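PDB 1I5G: tryparedoxin II from Crithidia fasciculata, which probably passes reducing equivalents from trypanothione to peroxidases, as a thioredoxin-like protein that binds glutathionylspermidine. Local coordinates for residues F7-N12 and F91-G96; I68-S73 and K95-L100. The protein carries 1 engineered substitution. All blocks are in the same frame, centred on the assembly; numbering follows the deposited sequence.

Contact 1 (F7-N12 and F91-G96)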
loop_
_atom_site.group_PDB
_atom_site.type_symbol
_atom_site.label_atom_id
_atom_site.label_comp_id
_atom_site.label_asym_id
_atom_site.label_seq_id
_atom_site.Cartn_x
_atom_site.Cartn_y
_atom_site.Cartn_z
ATOM N N PHE A 7 11.165 3.056 5.270
ATOM C CA PHE A 7 11.371 1.723 5.800
ATOM C C PHE A 7 12.476 1.692 6.882
ATOM O O PHE A 7 13.420 0.943 6.651
ATOM C CB PHE A 7 11.574 0.786 4.644
ATOM C CG PHE A 7 10.345 0.691 3.788
ATOM C CD1 PHE A 7 9.361 -0.207 4.116
ATOM C CD2 PHE A 7 10.158 1.491 2.663
ATOM C CE1 PHE A 7 8.223 -0.315 3.357
ATOM C CE2 PHE A 7 9.035 1.392 1.900
ATOM C CZ PHE A 7 8.062 0.490 2.231
ATOM N N PRO A 8 12.408 2.410 7.981
ATOM C CA PRO A 8 13.485 2.323 8.975
ATOM C C PRO A 8 13.732 0.956 9.594
ATOM O O PRO A 8 14.869 0.718 10.016
ATOM C CB PRO A 8 12.996 3.269 10.035
ATOM C CG PRO A 8 11.524 3.362 9.862
ATOM C CD PRO A 8 11.344 3.349 8.377
ATOM N N TYR A 9 12.760 0.056 9.680
ATOM C CA TYR A 9 12.927 -1.185 10.417
ATOM C C TYR A 9 12.777 -2.418 9.547
ATOM O O TYR A 9 13.111 -3.497 10.015
ATOM C CB TYR A 9 11.950 -1.262 11.586
ATOM C CG TYR A 9 12.027 -0.039 12.427
ATOM C CD1 TYR A 9 13.152 0.167 13.238
ATOM C CD2 TYR A 9 11.042 0.910 12.414
ATOM C CE1 TYR A 9 13.253 1.283 14.007
ATOM C CE2 TYR A 9 11.126 2.057 13.186
ATOM C CZ TYR A 9 12.254 2.222 13.978
ATOM O OH TYR A 9 12.290 3.376 14.719
ATOM N N SER A 10 12.294 -2.335 8.308
ATOM C CA SER A 10 12.215 -3.502 7.436
ATOM C C SER A 10 13.095 -3.341 6.191
ATOM O O SER A 10 12.922 -2.361 5.461
ATOM C CB SER A 10 10.757 -3.697 6.987
ATOM O OG SER A 10 9.933 -4.201 8.038
ATOM N N THR A 11 13.971 -4.308 5.995
ATOM C CA THR A 11 14.665 -4.239 4.721
ATOM C C THR A 11 13.962 -5.086 3.655
ATOM O O THR A 11 14.144 -4.826 2.473
ATOM C CB THR A 11 16.127 -4.593 4.835
ATOM O OG1 THR A 11 16.069 -5.941 5.231
ATOM C CG2 THR A 11 16.757 -4.109 6.088
ATOM N N ASN A 12 13.163 -6.073 4.024
ATOM C CA ASN A 12 12.376 -6.880 3.103
ATOM C C ASN A 12 10.902 -6.670 3.359
ATOM O O ASN A 12 10.457 -6.423 4.456
ATOM C CB ASN A 12 12.677 -8.390 3.214
ATOM C CG ASN A 12 14.048 -8.750 2.683
ATOM O OD1 ASN A 12 14.857 -9.269 3.434
ATOM N ND2 ASN A 12 14.316 -8.479 1.390
ATOM N N PHE A 91 3.968 -7.749 9.333
ATOM C CA PHE A 91 3.217 -7.422 10.523
ATOM C C PHE A 91 4.070 -7.171 11.746
ATOM O O PHE A 91 3.776 -6.258 12.540
ATOM C CB PHE A 91 2.160 -8.478 10.831
ATOM C CG PHE A 91 1.245 -8.095 11.965
ATOM C CD1 PHE A 91 0.175 -7.231 11.814
ATOM C CD2 PHE A 91 1.480 -8.617 13.227
ATOM C CE1 PHE A 91 -0.621 -6.915 12.863
ATOM C CE2 PHE A 91 0.667 -8.296 14.314
ATOM C CZ PHE A 91 -0.347 -7.442 14.075
ATOM N N GLU A 92 5.121 -7.957 11.961
ATOM C CA GLU A 92 5.897 -7.786 13.189
ATOM C C GLU A 92 6.583 -6.444 13.271
ATOM O O GLU A 92 6.992 -6.020 14.352
ATOM C CB GLU A 92 6.853 -8.964 13.418
ATOM C CG GLU A 92 6.119 -10.284 13.630
ATOM C CD GLU A 92 5.312 -10.333 14.900
ATOM O OE1 GLU A 92 5.963 -10.314 15.976
ATOM O OE2 GLU A 92 4.078 -10.404 14.792
ATOM N N ASP A 93 6.715 -5.737 12.148
ATOM C CA ASP A 93 7.251 -4.373 12.139
ATOM C C ASP A 93 6.142 -3.386 12.490
ATOM O O ASP A 93 5.660 -2.580 11.690
ATOM C CB ASP A 93 7.835 -4.011 10.772
ATOM C CG ASP A 93 8.510 -2.644 10.758
ATOM O OD1 ASP A 93 8.616 -1.958 11.800
ATOM O OD2 ASP A 93 8.953 -2.242 9.656
ATOM N N ARG A 94 5.712 -3.469 13.740
ATOM C CA ARG A 94 4.706 -2.552 14.264
ATOM C C ARG A 94 5.170 -1.100 14.291
ATOM O O ARG A 94 4.465 -0.170 13.897
ATOM C CB ARG A 94 4.174 -3.037 15.624
ATOM C CG ARG A 94 3.524 -4.449 15.597
ATOM C CD ARG A 94 2.071 -4.531 15.039
ATOM N NE ARG A 94 2.030 -4.339 13.597
ATOM C CZ ARG A 94 0.978 -3.914 12.902
ATOM N NH1 ARG A 94 -0.164 -3.628 13.513
ATOM N NH2 ARG A 94 1.063 -3.775 11.596
ATOM N N LYS A 95 6.398 -0.930 14.746
ATOM C CA LYS A 95 7.020 0.384 14.785
ATOM C C LYS A 95 7.015 1.039 13.393
ATOM O O LYS A 95 6.778 2.238 13.243
ATOM C CB LYS A 95 8.460 0.316 15.323
ATOM C CG LYS A 95 8.647 0.106 16.827
ATOM C CD LYS A 95 10.119 0.176 17.259
ATOM C CE LYS A 95 10.360 -0.473 18.624
ATOM N NZ LYS A 95 11.764 -0.484 19.138
ATOM N N GLY A 96 7.268 0.264 12.346
ATOM C CA GLY A 96 7.303 0.776 10.977
ATOM C C GLY A 96 5.929 1.188 10.485
ATOM O O GLY A 96 5.745 2.159 9.751
HETATM O O HOH W 1 10.091 -0.021 8.631
#
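Asp93, at the N-cap of helix 94-103, turns its carboxylate to the loop that carries Tyr9 and Ser10, and the polar part of the contact centres on its two oxygens. Ser10 OG donates to Asp93 OD2 over 2.7 Å, reaching it on the anti side and 31° out of the carboxylate plane. A water adds a second grip on the same oxygen: it donates to Asp93 OD2 at 2.7 Å and accepts from the backbone N of Tyr9 at 2.9 Å. The other oxygen, Asp93 OD1, takes the capping bond from Gly96 N (2.7 Å), which arrives from above the carboxylate plane. With CG anti to the backbone N (chi1 -175°), the short aspartate side chain serves loop and helix end at once, and the helix dipole would probably favour its negative charge. Glycine suits position 96, because a beta carbon there would run into Asp93 OD2.

The packing part belongs to Tyr9. Its CB rests 3.4 Å from Asp93 OD1, with ring and carboxylate almost perpendicular (87°). Farther out, Tyr9 CE2 meets Lys95 CB at 3.8 Å, and the lysine chain crosses the tyrosine at about a right angle, its CD over one ring face. The methylenes of the long lysine chain give the ring an apolar partner, and the ammonium leads away from the loop.

The contact thus fastens the loop before strand 12-15 to the start of helix 94-103; Ser10 also packs on Leu89 and Pro90, just after strand 87-88, and Phe7 reaches Met66 of strand 63-69.

Contact 2 (I68-S73 and K95-L100)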
loop_
_atom_site.group_PDB
_atom_site.type_symbol
_atom_site.label_atom_id
_atom_site.label_comp_id
_atom_site.label_asym_id
_atom_site.label_seq_id
_atom_site.Cartn_x
_atom_site.Cartn_y
_atom_site.Cartn_z
ATOM N N ILE A 68 -0.159 -1.593 4.631
ATOM C CA ILE A 68 0.325 -1.113 5.926
ATOM C C ILE A 68 -0.835 -1.425 6.866
ATOM O O ILE A 68 -1.867 -0.763 6.861
ATOM C CB ILE A 68 0.702 0.366 5.889
ATOM C CG1 ILE A 68 1.643 0.710 4.735
ATOM C CG2 ILE A 68 1.329 0.707 7.239
ATOM C CD1 ILE A 68 2.909 -0.116 4.675
ATOM N N SER A 69 -0.672 -2.464 7.684
ATOM C CA SER A 69 -1.807 -3.056 8.391
ATOM C C SER A 69 -2.111 -2.478 9.747
ATOM O O SER A 69 -1.246 -2.408 10.611
ATOM C CB SER A 69 -1.539 -4.555 8.564
ATOM O OG SER A 69 -2.430 -5.145 9.494
ATOM N N TRP A 70 -3.363 -2.096 9.943
ATOM C CA TRP A 70 -3.858 -1.773 11.266
ATOM C C TRP A 70 -4.577 -2.969 11.864
ATOM O O TRP A 70 -5.445 -2.811 12.725
ATOM C CB TRP A 70 -4.810 -0.584 11.209
ATOM C CG TRP A 70 -4.218 0.779 11.033
ATOM C CD1 TRP A 70 -2.936 1.136 10.715
ATOM C CD2 TRP A 70 -4.922 2.021 11.207
ATOM N NE1 TRP A 70 -2.803 2.502 10.662
ATOM C CE2 TRP A 70 -4.013 3.066 10.962
ATOM C CE3 TRP A 70 -6.237 2.358 11.546
ATOM C CZ2 TRP A 70 -4.369 4.398 11.046
ATOM C CZ3 TRP A 70 -6.587 3.687 11.621
ATOM C CH2 TRP A 70 -5.652 4.690 11.381
ATOM N N ASP A 71 -4.262 -4.193 11.484
ATOM C CA ASP A 71 -4.955 -5.357 12.008
ATOM C C ASP A 71 -4.637 -5.562 13.483
ATOM O O ASP A 71 -3.633 -5.111 14.033
ATOM C CB ASP A 71 -4.559 -6.583 11.174
ATOM C CG ASP A 71 -5.250 -6.618 9.839
ATOM O OD1 ASP A 71 -6.502 -6.854 9.821
ATOM O OD2 ASP A 71 -4.594 -6.398 8.781
ATOM N N GLU A 72 -5.570 -6.276 14.124
ATOM C CA GLU A 72 -5.529 -6.450 15.585
ATOM C C GLU A 72 -4.535 -7.506 16.072
ATOM O O GLU A 72 -4.055 -7.478 17.212
ATOM C CB GLU A 72 -6.899 -6.907 16.087
ATOM C CG GLU A 72 -8.073 -6.022 15.698
ATOM C CD GLU A 72 -9.388 -6.410 16.346
ATOM O OE1 GLU A 72 -9.581 -5.976 17.509
ATOM O OE2 GLU A 72 -10.183 -7.129 15.698
ATOM N N SER A 73 -4.224 -8.467 15.231
ATOM C CA SER A 73 -3.386 -9.585 15.626
ATOM C C SER A 73 -2.676 -10.117 14.400
ATOM O O SER A 73 -3.040 -9.873 13.236
ATOM C CB SER A 73 -4.183 -10.771 16.197
ATOM O OG SER A 73 -4.994 -11.384 15.210
ATOM N N LYS A 95 6.398 -0.930 14.746
ATOM C CA LYS A 95 7.020 0.384 14.785
ATOM C C LYS A 95 7.015 1.039 13.393
ATOM O O LYS A 95 6.778 2.238 13.243
ATOM C CB LYS A 95 8.460 0.316 15.323
ATOM C CG LYS A 95 8.647 0.106 16.827
ATOM C CD LYS A 95 10.119 0.176 17.259
ATOM C CE LYS A 95 10.360 -0.473 18.624
ATOM N NZ LYS A 95 11.764 -0.484 19.138
ATOM N N GLY A 96 7.268 0.264 12.346
ATOM C CA GLY A 96 7.303 0.776 10.977
ATOM C C GLY A 96 5.929 1.188 10.485
ATOM O O GLY A 96 5.745 2.159 9.751
ATOM N N MET A 97 4.906 0.439 10.907
ATOM C CA MET A 97 3.515 0.828 10.650
ATOM C C MET A 97 3.172 2.159 11.319
ATOM O O MET A 97 2.556 3.034 10.711
ATOM C CB MET A 97 2.532 -0.272 11.062
ATOM C CG MET A 97 1.045 0.117 10.967
ATOM S SD MET A 97 0.450 1.042 12.424
ATOM C CE MET A 97 0.333 -0.313 13.510
ATOM N N GLU A 98 3.598 2.342 12.564
ATOM C CA GLU A 98 3.279 3.599 13.263
ATOM C C GLU A 98 4.038 4.776 12.622
ATOM O O GLU A 98 3.499 5.877 12.482
ATOM C CB GLU A 98 3.583 3.534 14.751
ATOM C CG GLU A 98 2.792 2.490 15.511
ATOM C CD GLU A 98 1.291 2.765 15.613
ATOM O OE1 GLU A 98 0.867 3.904 15.320
ATOM O OE2 GLU A 98 0.558 1.816 15.996
ATOM N N PHE A 99 5.266 4.505 12.194
ATOM C CA PHE A 99 6.093 5.492 11.512
ATOM C C PHE A 99 5.402 6.021 10.250
ATOM O O PHE A 99 5.304 7.239 9.963
ATOM C CB PHE A 99 7.442 4.866 11.204
ATOM C CG PHE A 99 8.407 5.791 10.559
ATOM C CD1 PHE A 99 9.245 6.578 11.333
ATOM C CD2 PHE A 99 8.486 5.863 9.197
ATOM C CE1 PHE A 99 10.157 7.447 10.746
ATOM C CE2 PHE A 99 9.402 6.729 8.600
ATOM C CZ PHE A 99 10.233 7.523 9.391
ATOM N N LEU A 100 4.878 5.112 9.431
ATOM C CA LEU A 100 4.173 5.484 8.204
ATOM C C LEU A 100 2.818 6.122 8.474
ATOM O O LEU A 100 2.420 7.067 7.775
ATOM C CB LEU A 100 4.011 4.280 7.267
ATOM C CG LEU A 100 5.350 3.815 6.693
ATOM C CD1 LEU A 100 5.231 2.441 6.018
ATOM C CD2 LEU A 100 5.999 4.792 5.697
#
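Met97 CG lies against Ile68 CG2 at 3.8 Å where helix 94-103 of the thioredoxin-like fold packs across the end of strand 63-69; the same CG sits 3.4 Å from the backbone oxygen Ser69 O. The methionine is anti about its first torsion (chi1 174°), which sends CG toward the strand, and then bends at chi2 and chi3, bringing the sulfur to Trp70. Met97 and the indole cross at about a right angle in a Met-aromatic contact: SD stands 4.6 Å from the centroid of the five-membered ring, 57° off its normal. An unbranched, flexible chain suits this place, since it must fit beside a branched isoleucine and still reach the indole. Shortened to alanine, Met97 would lose CG and SD, which would probably open a gap between Ile68 and Trp70 and leave the indole freer to shift.

One turn on, Leu100 meets Ile68 at about a right angle, CD1 to CD1 at 3.7 Å, and both pack on Phe33 and Phe35 of strand 30-36. Trp70 NE1 is also hydrogen-bonded to Thr101 OG1, and the indole lies about 4 Å from bound glutathionylspermidine (nearest atoms). At the strand's end, Ser69 OG accepts from Asp71 N in an ST turn and donates to Asp71 OD2, 2.6 Å away.

How the contacts relate
From the N terminus, the chain passes first through 7-12, the loop ahead of strand 12-15, and much later through 68-73, at the end of strand 63-69. Both find their partners on the first turns of helix 94-103 or at its N-cap. Contact 1 closes a long loop of 78 intervening residues; contact 2 closes a short one of 21, containing helix 74-81 and strand 87-88. The two loops overlap without full nesting, because 95-100 runs beyond 91-96 and the segments share Lys95 and Gly96. Arg94 NH2, probably hydrogen-bonded to Ser69 O, links the two sites directly. Together they tie one helix to the N-terminal loop and to strand 63-69 in the middle of the sheet.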